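Local structure of Dye-decolorizing peroxidase (Irpex lacteus, 7D8M) at residues Lys223-Val228 with Thr355-Leu360; Glu254-Arg259 with Phe411-Arg416; Tyr234-Ala239 with Thr248-Ala253. The protein is a fungal heme-containing dye-decolorizing peroxidase that probably uses its heme b iron to reduce peroxide while oxidising substrates such as dyes. All coordinates share one frame; numbering follows the deposited sequence.

Interaction 1: residues Lys223-Val228 with Thr355-Leu360; sequences KLKQLV and TIDRGL. With HEM (protoporphyrin IX containing Fe), chain B.
Leu-224 and Leu-360 face each other as an antiparallel hydrogen-bonded pair: Leu-224 N gives to Leu-360 O at 3.0 Å, and Leu-360 N returns a bond of 2.9 Å to Leu-224 O. The pairing extends one residue before the start of strand 359-366, where Gln-226 N reaches Arg-358 O at 2.8 Å with a nearly straight N-H...O angle of 169°. Between these rungs lies Gly-359, opposite Lys-225 in a non-hydrogen-bonded pair; a CB on it would collide with Leu-224 O and with Lys-225 CA.

Lys-223 NZ forms a salt bridge with Asp-357 OD2, 2.7 Å away on the syn side of the carboxylate; the lysine chain is extended until the last torsion (chi4 -76°) turns the ammonium toward the carboxylate. Glu-110, Asn-431 and Tyr-340 also hold this nitrogen, and the Tyr-340 hydroxyl is hydrogen-bonded to Asp-357 OD1 as well.

These strands are the central pair of the four-stranded antiparallel sheet of the heme-binding half of the DyP fold, and one face of it lines the heme pocket. Leu-224 CD1 touches vinyl carbon CAB of the heme at 3.7 Å, while Leu-360 CB meets CBB of the same vinyl at an equal 3.7 Å. Gln-226 NE2, hydrogen-bonded to Glu-166, lies 3.6 Å from heme methyl CMB.

Water completes the polar contacts. One molecule donates both to Gln-226 OE1, at 2.6 Å, and to Gly-359 O; another, in the guanidinium plane of Arg-358, accepts from NH1 and from Val-228 N and donates to Gln-226 O. Glu-348 pairs with NH2 of the same arginine.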
loop_
_atom_site.group_PDB
_atom_site.type_symbol
_atom_site.label_atom_id
_atom_site.label_comp_id
_atom_site.label_asym_id
_atom_site.label_seq_id
_atom_site.Cartn_x
_atom_site.Cartn_y
_atom_site.Cartn_z
ATOM N N LYS A 223 -5.105 -7.825 2.164
ATOM C CA LYS A 223 -5.456 -8.586 0.972
ATOM C C LYS A 223 -6.710 -7.960 0.367
ATOM O O LYS A 223 -7.805 -8.103 0.923
ATOM C CB LYS A 223 -5.689 -10.054 1.305
ATOM C CG LYS A 223 -6.035 -10.878 0.079
ATOM C CD LYS A 223 -6.095 -12.371 0.384
ATOM C CE LYS A 223 -6.422 -13.165 -0.868
ATOM N NZ LYS A 223 -7.869 -13.056 -1.223
ATOM N N LEU A 224 -6.555 -7.280 -0.778
ATOM C CA LEU A 224 -7.637 -6.520 -1.417
ATOM C C LEU A 224 -8.027 -7.207 -2.720
ATOM O O LEU A 224 -7.332 -7.088 -3.734
ATOM C CB LEU A 224 -7.216 -5.071 -1.648
ATOM C CG LEU A 224 -6.805 -4.330 -0.369
ATOM C CD1 LEU A 224 -6.325 -2.928 -0.691
ATOM C CD2 LEU A 224 -7.940 -4.306 0.672
ATOM N N LYS A 225 -9.132 -7.946 -2.670
ATOM C CA LYS A 225 -9.656 -8.649 -3.834
ATOM C C LYS A 225 -10.248 -7.658 -4.834
ATOM O O LYS A 225 -10.909 -6.698 -4.443
ATOM C CB LYS A 225 -10.720 -9.643 -3.382
ATOM C CG LYS A 225 -11.463 -10.361 -4.486
ATOM C CD LYS A 225 -12.692 -11.069 -3.904
ATOM C CE LYS A 225 -12.905 -12.456 -4.499
ATOM N NZ LYS A 225 -13.603 -13.343 -3.521
ATOM N N GLN A 226 -10.018 -7.893 -6.128
ATOM C CA GLN A 226 -10.445 -6.970 -7.178
ATOM C C GLN A 226 -11.393 -7.654 -8.155
ATOM O O GLN A 226 -11.105 -8.754 -8.646
ATOM C CB GLN A 226 -9.240 -6.407 -7.946
ATOM C CG GLN A 226 -8.452 -5.364 -7.160
ATOM C CD GLN A 226 -7.165 -4.952 -7.846
ATOM O OE1 GLN A 226 -6.081 -5.406 -7.474
ATOM N NE2 GLN A 226 -7.275 -4.075 -8.847
ATOM N N LEU A 227 -12.501 -6.969 -8.468
ATOM C CA LEU A 227 -13.516 -7.449 -9.405
ATOM C C LEU A 227 -13.326 -6.673 -10.703
ATOM O O LEU A 227 -13.960 -5.642 -10.934
ATOM C CB LEU A 227 -14.920 -7.257 -8.837
ATOM C CG LEU A 227 -15.174 -7.722 -7.401
ATOM C CD1 LEU A 227 -16.645 -7.569 -7.010
ATOM C CD2 LEU A 227 -14.675 -9.178 -7.208
ATOM N N VAL A 228 -12.449 -7.182 -11.557
ATOM C CA VAL A 228 -11.996 -6.447 -12.738
ATOM C C VAL A 228 -13.073 -6.395 -13.820
ATOM O O VAL A 228 -13.343 -5.301 -14.352
ATOM C CB VAL A 228 -10.691 -7.052 -13.285
ATOM C CG1 VAL A 228 -10.186 -6.237 -14.468
ATOM C CG2 VAL A 228 -9.648 -7.116 -12.188
ATOM N N THR A 355 -14.706 -14.947 -11.645
ATOM C CA THR A 355 -14.748 -16.321 -11.146
ATOM C C THR A 355 -13.501 -16.737 -10.372
ATOM O O THR A 355 -13.544 -17.758 -9.675
ATOM C CB THR A 355 -14.964 -17.320 -12.301
ATOM O OG1 THR A 355 -13.794 -17.378 -13.129
ATOM C CG2 THR A 355 -16.152 -16.896 -13.165
ATOM N N ILE A 356 -12.406 -15.981 -10.454
ATOM C CA ILE A 356 -11.140 -16.345 -9.827
ATOM C C ILE A 356 -10.724 -15.228 -8.882
ATOM O O ILE A 356 -10.913 -14.045 -9.187
ATOM C CB ILE A 356 -10.039 -16.597 -10.877
ATOM C CG1 ILE A 356 -10.491 -17.640 -11.899
ATOM C CG2 ILE A 356 -8.742 -17.045 -10.212
ATOM C CD1 ILE A 356 -9.530 -17.759 -13.093
ATOM N N ASP A 357 -10.166 -15.605 -7.736
ATOM C CA ASP A 357 -9.654 -14.625 -6.787
ATOM C C ASP A 357 -8.383 -13.994 -7.344
ATOM O O ASP A 357 -7.454 -14.692 -7.762
ATOM C CB ASP A 357 -9.395 -15.298 -5.432
ATOM C CG ASP A 357 -9.005 -14.317 -4.341
ATOM O OD1 ASP A 357 -9.221 -13.104 -4.520
ATOM O OD2 ASP A 357 -8.469 -14.754 -3.293
ATOM N N ARG A 358 -8.357 -12.669 -7.373
ATOM C CA ARG A 358 -7.206 -11.904 -7.826
ATOM C C ARG A 358 -7.298 -10.543 -7.161
ATOM O O ARG A 358 -8.376 -10.112 -6.739
ATOM C CB ARG A 358 -7.165 -11.757 -9.361
ATOM C CG ARG A 358 -8.385 -11.018 -9.956
ATOM C CD ARG A 358 -8.208 -10.756 -11.457
ATOM N NE ARG A 358 -8.099 -12.002 -12.213
ATOM C CZ ARG A 358 -9.132 -12.748 -12.601
ATOM N NH1 ARG A 358 -10.376 -12.365 -12.334
ATOM N NH2 ARG A 358 -8.923 -13.883 -13.265
ATOM N N GLY A 359 -6.169 -9.862 -7.063
ATOM C CA GLY A 359 -6.227 -8.559 -6.437
ATOM C C GLY A 359 -4.869 -7.970 -6.145
ATOM O O GLY A 359 -3.930 -8.117 -6.932
ATOM N N LEU A 360 -4.759 -7.288 -5.012
ATOM C CA LEU A 360 -3.529 -6.621 -4.623
ATOM C C LEU A 360 -3.163 -7.104 -3.235
ATOM O O LEU A 360 -3.971 -6.994 -2.307
ATOM C CB LEU A 360 -3.695 -5.098 -4.649
ATOM C CG LEU A 360 -2.489 -4.246 -4.250
ATOM C CD1 LEU A 360 -1.312 -4.505 -5.181
ATOM C CD2 LEU A 360 -2.860 -2.771 -4.252
HETATM C CHA HEM B . -1.839 5.447 -5.875
HETATM C CHB HEM B . -4.438 1.608 -7.301
HETATM C CHC HEM B . -5.372 0.555 -2.649
HETATM C CHD HEM B . -3.199 4.667 -1.270
HETATM C C1A HEM B . -2.437 4.495 -6.672
HETATM C C2A HEM B . -2.318 4.387 -8.113
HETATM C C3A HEM B . -3.029 3.313 -8.501
HETATM C C4A HEM B . -3.617 2.715 -7.321
HETATM C CMA HEM B . -3.223 2.770 -9.928
HETATM C CAA HEM B . -1.495 5.353 -9.007
HETATM C CBA HEM B . -0.053 4.861 -9.131
HETATM C CGA HEM B . 0.880 5.632 -8.218
HETATM O O1A HEM B . 0.675 6.856 -8.038
HETATM O O2A HEM B . 1.853 5.028 -7.688
HETATM C C1B HEM B . -4.879 0.978 -6.162
HETATM C C2B HEM B . -5.585 -0.282 -6.134
HETATM C C3B HEM B . -5.853 -0.565 -4.844
HETATM C C4B HEM B . -5.309 0.496 -4.027
HETATM C CMB HEM B . -5.966 -1.083 -7.413
HETATM C CAB HEM B . -6.561 -1.798 -4.230
HETATM C CBB HEM B . -6.707 -2.962 -4.873
HETATM C C1C HEM B . -4.933 1.606 -1.861
HETATM C C2C HEM B . -5.150 1.773 -0.434
HETATM C C3C HEM B . -4.540 2.913 -0.052
HETATM C C4C HEM B . -3.940 3.506 -1.232
HETATM C CMC HEM B . -5.931 0.755 0.434
HETATM C CAC HEM B . -4.468 3.582 1.346
HETATM C CBC HEM B . -5.378 3.363 2.311
HETATM C C1D HEM B . -2.541 5.164 -2.375
HETATM C C2D HEM B . -1.539 6.219 -2.395
HETATM C C3D HEM B . -1.173 6.433 -3.660
HETATM C C4D HEM B . -1.925 5.521 -4.500
HETATM C CMD HEM B . -0.986 6.986 -1.183
HETATM C CAD HEM B . -0.143 7.475 -4.141
HETATM C CBD HEM B . -0.874 8.797 -4.393
HETATM C CGD HEM B . 0.087 9.905 -4.768
HETATM O O1D HEM B . -0.259 10.708 -5.674
HETATM O O2D HEM B . 1.199 9.986 -4.176
HETATM N NA HEM B . -3.240 3.469 -6.227
HETATM N NB HEM B . -4.722 1.432 -4.860
HETATM N NC HEM B . -4.204 2.683 -2.307
HETATM N ND HEM B . -2.742 4.745 -3.679
HETATM FE FE HEM B . -3.878 3.153 -4.275
HETATM O O HOH W 1 -3.703 -5.663 -8.608
HETATM O O HOH W 2 -11.596 -9.994 -10.937
HETATM O O HOH W 3 -11.143 -11.699 -7.611
#

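Interaction 2: residues Glu254-Arg259 with Phe411-Arg416; sequences ELLGSR and FGLDPR
Arg-259, on helix 249-261, reaches into the loop between the short paired strands 409-411 and 421-423, joining helix to hairpin through backbone carbonyls. Its NE donates to Leu-413 O at 2.8 Å; the oxygen lies near the guanidinium plane, and the bond is fairly straight (165°), though the donor stands above the carbonyl plane. NH2 makes a weak, bent hydrogen bond to Gly-412 O, 2.9 Å away. Over one guanidinium face lies Pro-415, its CB 3.7 Å from Arg-259 CZ, so the flat group is gripped at its edge and covered from above. Two bends in the chain (chi2 -88°, chi3 -64°) fold the arginine alongside Leu-413 O. A methionine here would probably leave Leu-413 O without its buried donor and Pro-415 without the flat surface it packs on. Beside the arginine, Leu-256 CD1 packs on Leu-413 CB at 4.1 Å, and both leucines also touch Phe-422.

Further out, Gln-304 O takes a second bond from Arg-259 NH2, and Pro-308 packs on the same side chain. The loop itself is shaped by the positive phi of Gly-412 and, beyond Leu-413, by an Asx turn in which Arg-416 N donates to Asp-414 OD1 at 3.1 Å.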
loop_
_atom_site.group_PDB
_atom_site.type_symbol
_atom_site.label_atom_id
_atom_site.label_comp_id
_atom_site.label_asym_id
_atom_site.label_seq_id
_atom_site.Cartn_x
_atom_site.Cartn_y
_atom_site.Cartn_z
ATOM N N GLU A 254 -12.693 4.723 -20.758
ATOM C CA GLU A 254 -11.339 4.960 -20.269
ATOM C C GLU A 254 -11.192 6.348 -19.662
ATOM O O GLU A 254 -10.428 6.523 -18.705
ATOM C CB GLU A 254 -10.316 4.750 -21.386
ATOM C CG GLU A 254 -10.290 3.318 -21.967
ATOM C CD GLU A 254 -9.915 2.207 -20.960
ATOM O OE1 GLU A 254 -9.744 2.472 -19.745
ATOM O OE2 GLU A 254 -9.789 1.037 -21.399
ATOM N N LEU A 255 -11.907 7.346 -20.193
ATOM C CA LEU A 255 -11.907 8.655 -19.551
ATOM C C LEU A 255 -12.453 8.555 -18.132
ATOM O O LEU A 255 -11.847 9.065 -17.184
ATOM C CB LEU A 255 -12.712 9.659 -20.380
ATOM C CG LEU A 255 -12.761 11.086 -19.825
ATOM C CD1 LEU A 255 -11.361 11.697 -19.808
ATOM C CD2 LEU A 255 -13.714 11.953 -20.631
ATOM N N LEU A 256 -13.589 7.876 -17.963
ATOM C CA LEU A 256 -14.178 7.753 -16.636
ATOM C C LEU A 256 -13.231 7.034 -15.679
ATOM O O LEU A 256 -13.048 7.467 -14.536
ATOM C CB LEU A 256 -15.520 7.025 -16.715
ATOM C CG LEU A 256 -16.176 6.823 -15.347
ATOM C CD1 LEU A 256 -16.432 8.172 -14.659
ATOM C CD2 LEU A 256 -17.470 6.023 -15.453
ATOM N N GLY A 257 -12.613 5.942 -16.130
ATOM C CA GLY A 257 -11.626 5.263 -15.294
ATOM C C GLY A 257 -10.473 6.164 -14.889
ATOM O O GLY A 257 -10.021 6.134 -13.740
ATOM N N SER A 258 -9.977 6.980 -15.829
ATOM C CA SER A 258 -8.907 7.914 -15.496
ATOM C C SER A 258 -9.371 8.942 -14.470
ATOM O O SER A 258 -8.582 9.368 -13.622
ATOM C CB SER A 258 -8.396 8.612 -16.760
ATOM O OG SER A 258 -9.267 9.674 -17.132
ATOM N N ARG A 259 -10.645 9.331 -14.516
ATOM C CA ARG A 259 -11.168 10.273 -13.532
ATOM C C ARG A 259 -11.310 9.637 -12.152
ATOM O O ARG A 259 -11.108 10.315 -11.139
ATOM C CB ARG A 259 -12.518 10.833 -13.999
ATOM C CG ARG A 259 -12.463 11.518 -15.355
ATOM C CD ARG A 259 -12.109 12.977 -15.238
ATOM N NE ARG A 259 -13.111 13.765 -14.522
ATOM C CZ ARG A 259 -12.925 15.041 -14.189
ATOM N NH1 ARG A 259 -11.784 15.636 -14.515
ATOM N NH2 ARG A 259 -13.866 15.726 -13.534
ATOM N N PHE A 411 -19.048 12.243 -6.207
ATOM C CA PHE A 411 -19.355 13.358 -7.099
ATOM C C PHE A 411 -18.098 13.840 -7.830
ATOM O O PHE A 411 -16.968 13.456 -7.508
ATOM C CB PHE A 411 -19.987 14.521 -6.324
ATOM C CG PHE A 411 -21.296 14.179 -5.656
ATOM C CD1 PHE A 411 -22.509 14.528 -6.253
ATOM C CD2 PHE A 411 -21.315 13.528 -4.428
ATOM C CE1 PHE A 411 -23.714 14.220 -5.644
ATOM C CE2 PHE A 411 -22.512 13.215 -3.813
ATOM C CZ PHE A 411 -23.722 13.566 -4.420
ATOM N N GLY A 412 -18.316 14.689 -8.841
ATOM C CA GLY A 412 -17.247 15.364 -9.554
ATOM C C GLY A 412 -16.553 14.565 -10.640
ATOM O O GLY A 412 -15.629 15.094 -11.278
ATOM N N LEU A 413 -16.964 13.320 -10.881
ATOM C CA LEU A 413 -16.267 12.493 -11.865
ATOM C C LEU A 413 -16.552 12.941 -13.297
ATOM O O LEU A 413 -15.701 12.767 -14.174
ATOM C CB LEU A 413 -16.655 11.031 -11.689
ATOM C CG LEU A 413 -16.252 10.395 -10.360
ATOM C CD1 LEU A 413 -16.682 8.951 -10.382
ATOM C CD2 LEU A 413 -14.745 10.520 -10.144
ATOM N N ASP A 414 -17.736 13.514 -13.551
ATOM C CA ASP A 414 -18.068 14.054 -14.868
ATOM C C ASP A 414 -17.494 15.461 -15.005
ATOM O O ASP A 414 -17.931 16.383 -14.308
ATOM C CB ASP A 414 -19.586 14.064 -15.079
ATOM C CG ASP A 414 -19.977 14.387 -16.515
ATOM O OD1 ASP A 414 -19.120 14.874 -17.275
ATOM O OD2 ASP A 414 -21.145 14.153 -16.889
ATOM N N PRO A 415 -16.516 15.669 -15.890
ATOM C CA PRO A 415 -15.881 16.991 -15.968
ATOM C C PRO A 415 -16.823 18.065 -16.471
ATOM O O PRO A 415 -16.545 19.252 -16.265
ATOM C CB PRO A 415 -14.710 16.770 -16.934
ATOM C CG PRO A 415 -15.099 15.557 -17.736
ATOM C CD PRO A 415 -15.951 14.703 -16.853
ATOM N N ARG A 416 -17.935 17.679 -17.096
ATOM C CA ARG A 416 -18.923 18.611 -17.621
ATOM C C ARG A 416 -20.035 18.894 -16.626
ATOM O O ARG A 416 -20.934 19.680 -16.928
ATOM C CB ARG A 416 -19.530 18.064 -18.919
ATOM C CG ARG A 416 -18.504 17.513 -19.893
ATOM C CD ARG A 416 -18.771 17.951 -21.301
ATOM N NE ARG A 416 -19.705 17.077 -22.003
ATOM C CZ ARG A 416 -20.882 17.474 -22.479
ATOM N NH1 ARG A 416 -21.279 18.730 -22.309
ATOM N NH2 ARG A 416 -21.666 16.614 -23.120
#

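Interaction 3: residues Tyr234-Ala239 with Thr248-Ala253; sequences YVLDNA and TVEEGA
Ala-239 and Ala-253 bring two chain segments within 4.2 Å, CA to CA, just where helix 228-237 has ended and the first turn of helix 249-261 passes by. So close an approach rests on small residues. Ala-239 CB points at the second helix and sits 3.2 Å from Val-249 O and 3.5 Å from Ala-253 N, over a turn whose Gly-252 has no side chain; a CB there would crowd the methyl of Ala-239. In return, Ala-253 CB lies against the backbone of the first helix, 3.4 Å from Val-235 O, and Ala-253 CA makes a C-H...O contact with the same carbonyl.

Around these alanines the larger side chains close the seam. Leu-236 CD2 touches two partners, 3.7 Å from Ala-253 CB and 3.8 Å from Val-249 CG1, and the leucine crosses the valine at about a right angle. Val-249 also lays CG1, which is trans to the backbone nitrogen (chi1 172°), by Leu-236 O. The seam is held by van der Waals packing of methyls on one another and on backbone carbonyls.

At the N-terminus of helix 249-261, Thr-248 and Glu-251 form a capping box: Glu-251 N donates to Thr-248 OG1 at 3.0 Å while Thr-248 N donates to Glu-251 OE1. Just after helix 228-237, Asn-238 ND2 turns back to Tyr-234 O (2.7 Å, 177°) and lies over one face of the Tyr-234 ring, toward its rim.

These two helices, joined by a loop, follow strand 217-226; a backbone bond between Gly-252 and Leu-240 ties in the start of the connecting loop, and Val-235 packs further along helix 249-261 on Leu-256 and Met-260.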
loop_
_atom_site.group_PDB
_atom_site.type_symbol
_atom_site.label_atom_id
_atom_site.label_comp_id
_atom_site.label_asym_id
_atom_site.label_seq_id
_atom_site.Cartn_x
_atom_site.Cartn_y
_atom_site.Cartn_z
ATOM N N TYR A 234 -18.788 -1.510 -15.497
ATOM C CA TYR A 234 -19.330 -0.284 -14.915
ATOM C C TYR A 234 -18.922 0.953 -15.709
ATOM O O TYR A 234 -19.752 1.834 -15.987
ATOM C CB TYR A 234 -18.879 -0.132 -13.464
ATOM C CG TYR A 234 -19.398 1.156 -12.872
ATOM C CD1 TYR A 234 -20.739 1.292 -12.551
ATOM C CD2 TYR A 234 -18.562 2.249 -12.680
ATOM C CE1 TYR A 234 -21.236 2.483 -12.022
ATOM C CE2 TYR A 234 -19.048 3.443 -12.162
ATOM C CZ TYR A 234 -20.388 3.554 -11.835
ATOM O OH TYR A 234 -20.890 4.735 -11.316
ATOM N N VAL A 235 -17.635 1.067 -16.042
ATOM C CA VAL A 235 -17.184 2.288 -16.706
ATOM C C VAL A 235 -17.652 2.311 -18.153
ATOM O O VAL A 235 -17.932 3.389 -18.706
ATOM C CB VAL A 235 -15.653 2.442 -16.599
ATOM C CG1 VAL A 235 -15.238 2.650 -15.132
ATOM C CG2 VAL A 235 -14.934 1.239 -17.199
ATOM N N LEU A 236 -17.761 1.142 -18.789
ATOM C CA LEU A 236 -18.384 1.083 -20.112
ATOM C C LEU A 236 -19.832 1.551 -20.053
ATOM O O LEU A 236 -20.258 2.382 -20.865
ATOM C CB LEU A 236 -18.300 -0.338 -20.676
ATOM C CG LEU A 236 -16.972 -0.654 -21.374
ATOM C CD1 LEU A 236 -16.781 -2.158 -21.648
ATOM C CD2 LEU A 236 -16.870 0.164 -22.667
ATOM N N ASP A 237 -20.600 1.037 -19.088
ATOM C CA ASP A 237 -22.013 1.383 -18.967
ATOM C C ASP A 237 -22.229 2.852 -18.637
ATOM O O ASP A 237 -23.324 3.373 -18.876
ATOM C CB ASP A 237 -22.687 0.546 -17.883
ATOM C CG ASP A 237 -22.952 -0.886 -18.315
ATOM O OD1 ASP A 237 -22.776 -1.217 -19.514
ATOM O OD2 ASP A 237 -23.341 -1.684 -17.434
ATOM N N ASN A 238 -21.229 3.524 -18.071
ATOM C CA ASN A 238 -21.363 4.918 -17.671
ATOM C C ASN A 238 -20.403 5.824 -18.433
ATOM O O ASN A 238 -20.066 6.907 -17.947
ATOM C CB ASN A 238 -21.154 5.038 -16.161
ATOM C CG ASN A 238 -22.238 4.340 -15.377
ATOM O OD1 ASN A 238 -23.249 4.949 -15.041
ATOM N ND2 ASN A 238 -22.046 3.041 -15.096
ATOM N N ALA A 239 -19.964 5.397 -19.618
ATOM C CA ALA A 239 -18.944 6.110 -20.379
ATOM C C ALA A 239 -19.257 7.595 -20.502
ATOM O O ALA A 239 -20.409 7.996 -20.702
ATOM C CB ALA A 239 -18.812 5.500 -21.776
ATOM N N THR A 248 -16.170 7.644 -28.478
ATOM C CA THR A 248 -16.806 6.337 -28.500
ATOM C C THR A 248 -17.119 5.888 -27.067
ATOM O O THR A 248 -16.684 6.499 -26.085
ATOM C CB THR A 248 -15.919 5.310 -29.205
ATOM O OG1 THR A 248 -14.754 5.046 -28.414
ATOM C CG2 THR A 248 -15.478 5.827 -30.565
ATOM N N VAL A 249 -17.914 4.827 -26.944
ATOM C CA VAL A 249 -18.193 4.289 -25.616
ATOM C C VAL A 249 -16.895 3.835 -24.943
ATOM O O VAL A 249 -16.654 4.119 -23.759
ATOM C CB VAL A 249 -19.228 3.152 -25.707
ATOM C CG1 VAL A 249 -19.375 2.464 -24.355
ATOM C CG2 VAL A 249 -20.570 3.693 -26.174
ATOM N N GLU A 250 -16.029 3.154 -25.697
ATOM C CA GLU A 250 -14.748 2.703 -25.156
ATOM C C GLU A 250 -13.887 3.880 -24.713
ATOM O O GLU A 250 -13.239 3.827 -23.660
ATOM C CB GLU A 250 -14.005 1.876 -26.202
ATOM C CG GLU A 250 -14.089 0.372 -26.009
ATOM C CD GLU A 250 -13.429 -0.395 -27.148
ATOM O OE1 GLU A 250 -12.646 0.222 -27.916
ATOM O OE2 GLU A 250 -13.698 -1.613 -27.279
ATOM N N GLU A 251 -13.873 4.956 -25.499
ATOM C CA GLU A 251 -13.084 6.123 -25.124
ATOM C C GLU A 251 -13.660 6.812 -23.894
ATOM O O GLU A 251 -12.913 7.244 -23.007
ATOM C CB GLU A 251 -12.991 7.088 -26.305
ATOM C CG GLU A 251 -12.150 6.524 -27.445
ATOM C CD GLU A 251 -12.264 7.334 -28.729
ATOM O OE1 GLU A 251 -13.219 8.124 -28.858
ATOM O OE2 GLU A 251 -11.391 7.168 -29.608
ATOM N N GLY A 252 -14.986 6.924 -23.817
ATOM C CA GLY A 252 -15.595 7.517 -22.643
ATOM C C GLY A 252 -15.433 6.663 -21.403
ATOM O O GLY A 252 -15.417 7.186 -20.286
ATOM N N ALA A 253 -15.339 5.340 -21.578
ATOM C CA ALA A 253 -15.104 4.456 -20.437
ATOM C C ALA A 253 -13.699 4.633 -19.883
ATOM O O ALA A 253 -13.516 4.703 -18.666
ATOM C CB ALA A 253 -15.345 3.004 -20.834
#

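How the interactions relate
Interaction 1 borders the heme directly, whereas the other two lie farther out, their centres about 23 Å (interaction 2) and about 22 Å (interaction 3) from its own. Strand 217-226 is followed by helix 228-237, and interaction 3 lies within the chain loop that interaction 1 closes. Interactions 2 and 3 share helix 249-261 and touch: Leu-256 CD2 lies 3.7 Å from Asn-238 O and 4.0 Å from Val-235 CA, and the centres of the two contacts are about 10 Å apart. Neither reaches the cofactor; the side chains of Arg-259 and Val-235 are each about 13 Å from it, although that of Leu-413 comes within about 9 Å of the axial ligand, His-312.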